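Local coordinates for uncharacterized protein (Cytophaga hutchinsonii ATCC 33406, PDB 3FF4) that is of unknown function but belongs to the CoA-binding domain family with a Rossmann-like fold, and so may bind a CoA- or nucleotide-like ligand, at residues Glu93-Glu96 against Leu97-Leu101. Sequence-based numbering, arbitrary orientation.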
ATOM      1  N   GLU A  93       2.410  11.824   1.224  1.00 25.67           N
ATOM      2  CA  GLU A  93       1.498  12.516   2.140  1.00 26.19           C
ATOM      3  C   GLU A  93       0.473  13.370   1.372  1.00 26.94           C
ATOM      4  O   GLU A  93       0.819  14.110   0.440  1.00 26.32           O
ATOM      5  CB  GLU A  93       2.248  13.420   3.147  1.00 26.07           C
ATOM      6  CG  GLU A  93       3.164  12.698   4.156  1.00 26.32           C
ATOM      7  CD  GLU A  93       4.567  12.389   3.609  1.00 29.19           C
ATOM      8  OE1 GLU A  93       4.791  12.511   2.377  1.00 28.35           O
ATOM      9  OE2 GLU A  93       5.452  11.986   4.403  1.00 27.05           O
ATOM     10  N   ASN A  94      -0.784  13.286   1.795  1.00 26.95           N
ATOM     11  CA  ASN A  94      -1.862  13.908   1.061  1.00 28.32           C
ATOM     12  C   ASN A  94      -2.965  14.216   2.062  1.00 28.92           C
ATOM     13  O   ASN A  94      -3.729  13.334   2.450  1.00 29.44           O
ATOM     14  CB  ASN A  94      -2.345  12.971  -0.064  1.00 28.28           C
ATOM     15  CG  ASN A  94      -3.519  13.538  -0.859  1.00 29.04           C
ATOM     16  OD1 ASN A  94      -4.094  14.563  -0.492  1.00 30.58           O
ATOM     17  ND2 ASN A  94      -3.878  12.864  -1.956  1.00 25.29           N
ATOM     18  N   GLU A  95      -3.029  15.467   2.508  1.00 29.27           N
ATOM     19  CA  GLU A  95      -3.940  15.801   3.600  1.00 29.96           C
ATOM     20  C   GLU A  95      -5.400  15.566   3.234  1.00 28.99           C
ATOM     21  O   GLU A  95      -6.133  15.001   4.036  1.00 29.32           O
ATOM     22  CB  GLU A  95      -3.721  17.213   4.139  1.00 30.22           C
ATOM     23  CG  GLU A  95      -4.615  17.502   5.329  1.00 33.86           C
ATOM     24  CD  GLU A  95      -4.160  18.696   6.130  1.00 38.42           C
ATOM     25  OE1 GLU A  95      -3.247  18.528   6.974  1.00 41.94           O
ATOM     26  OE2 GLU A  95      -4.732  19.789   5.932  1.00 38.89           O
ATOM     27  N   GLU A  96      -5.799  15.957   2.025  1.00 29.02           N
ATOM     28  CA  GLU A  96      -7.154  15.700   1.547  1.00 29.39           C
ATOM     29  C   GLU A  96      -7.501  14.208   1.618  1.00 29.36           C
ATOM     30  O   GLU A  96      -8.568  13.828   2.129  1.00 29.70           O
ATOM     31  CB  GLU A  96      -7.357  16.221   0.118  1.00 29.57           C
ATOM     32  CG  GLU A  96      -8.584  15.597  -0.546  1.00 31.25           C
ATOM     33  CD  GLU A  96      -8.853  16.120  -1.943  1.00 34.07           C
ATOM     34  OE1 GLU A  96      -8.070  15.808  -2.876  1.00 34.12           O
ATOM     35  OE2 GLU A  96      -9.866  16.839  -2.110  1.00 35.91           O
ATOM     36  N   LEU A  97      -6.599  13.352   1.140  1.00 29.69           N
ATOM     37  CA  LEU A  97      -6.904  11.919   1.175  1.00 29.25           C
ATOM     38  C   LEU A  97      -6.946  11.369   2.611  1.00 29.44           C
ATOM     39  O   LEU A  97      -7.819  10.560   2.941  1.00 29.26           O
ATOM     40  CB  LEU A  97      -6.000  11.079   0.240  1.00 28.28           C
ATOM     41  CG  LEU A  97      -6.305   9.560   0.301  1.00 29.14           C
ATOM     42  CD1 LEU A  97      -7.751   9.260  -0.059  1.00 25.90           C
ATOM     43  CD2 LEU A  97      -5.386   8.698  -0.588  1.00 26.73           C
ATOM     44  N   GLU A  98      -6.015  11.793   3.454  1.00 29.82           N
ATOM     45  CA  GLU A  98      -6.095  11.474   4.897  1.00 30.46           C
ATOM     46  C   GLU A  98      -7.495  11.762   5.509  1.00 30.07           C
ATOM     47  O   GLU A  98      -8.081  10.899   6.178  1.00 29.36           O
ATOM     48  CB  GLU A  98      -4.990  12.220   5.664  1.00 30.52           C
ATOM     49  CG  GLU A  98      -3.579  11.825   5.184  1.00 32.56           C
ATOM     50  CD  GLU A  98      -2.461  12.832   5.568  1.00 36.09           C
ATOM     51  OE1 GLU A  98      -1.498  12.966   4.769  1.00 37.65           O
ATOM     52  OE2 GLU A  98      -2.531  13.461   6.647  1.00 35.58           O
ATOM     53  N   GLU A  99      -8.022  12.961   5.266  1.00 29.72           N
ATOM     54  CA  GLU A  99      -9.322  13.351   5.815  1.00 29.87           C
ATOM     55  C   GLU A  99     -10.447  12.535   5.239  1.00 29.46           C
ATOM     56  O   GLU A  99     -11.343  12.128   5.970  1.00 29.44           O
ATOM     57  CB  GLU A  99      -9.618  14.815   5.550  1.00 30.16           C
ATOM     58  CG  GLU A  99      -8.734  15.709   6.327  1.00 32.85           C
ATOM     59  CD  GLU A  99      -8.990  17.172   6.036  1.00 36.43           C
ATOM     60  OE1 GLU A  99     -10.104  17.525   5.545  1.00 35.91           O
ATOM     61  OE2 GLU A  99      -8.058  17.972   6.313  1.00 38.37           O
ATOM     62  N   ILE A 100     -10.404  12.297   3.932  1.00 28.76           N
ATOM     63  CA  ILE A 100     -11.436  11.489   3.286  1.00 28.58           C
ATOM     64  C   ILE A 100     -11.437  10.087   3.895  1.00 28.46           C
ATOM     65  O   ILE A 100     -12.500   9.532   4.227  1.00 28.58           O
ATOM     66  CB  ILE A 100     -11.243  11.436   1.762  1.00 28.23           C
ATOM     67  CG1 ILE A 100     -11.601  12.790   1.135  1.00 28.31           C
ATOM     68  CG2 ILE A 100     -12.088  10.323   1.161  1.00 28.91           C
ATOM     69  CD1 ILE A 100     -11.265  12.882  -0.349  1.00 25.45           C
ATOM     70  N   LEU A 101     -10.247   9.526   4.075  1.00 27.80           N
ATOM     71  CA  LEU A 101     -10.130   8.204   4.718  1.00 27.73           C
ATOM     72  C   LEU A 101     -10.701   8.199   6.140  1.00 27.44           C
ATOM     73  O   LEU A 101     -11.580   7.386   6.458  1.00 27.57           O
ATOM     74  CB  LEU A 101      -8.671   7.728   4.737  1.00 27.58           C
ATOM     75  CG  LEU A 101      -8.113   7.359   3.359  1.00 28.00           C
ATOM     76  CD1 LEU A 101      -6.587   7.220   3.422  1.00 26.41           C
ATOM     77  CD2 LEU A 101      -8.770   6.095   2.803  1.00 27.00           C
TER
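With CG anti to its carbonyl carbon (chi1 -61°) and the chain extended beyond it, Glu-98 reaches back past the start of its own helix to Asn-94, whose CG stands anti to the backbone N (chi1 178°) and turns the amide toward the first turn. Glu-98 OE1 accepts from Asn-94 N at 3.1 Å, on the anti side of the carboxylate and 24° out of its plane. The same two residues are tied again through the backbone, Glu-98 N to Asn-94 O at 2.9 Å and almost straight. Asn-94 OD1 caps Leu-97 N with a weak bond of 3.2 Å, while Asn-94 ND2 passes across Leu-97 CB at 3.5 Å and is hydrogen-bonded to Gln-71 OE1 and Tyr-75 OH. Farther along, Glu-96 CG lies alongside Ile-100 CD1 at 3.8 Å, and Glu-96 OE1 is hydrogen-bonded to Tyr-75 OH. Shortening Glu-98 to an alanine removes this carboxylate, would probably leave Asn-94 N without its acceptor and is likely to let the residues leading into the helix shift. Asn-94 as N-cap and Glu-98 reaching back to the N-cap amide begin helix 95-103, which links parallel strands 85-88 and 107-110 in a beta-alpha-beta crossover of the Rossmann-like fold.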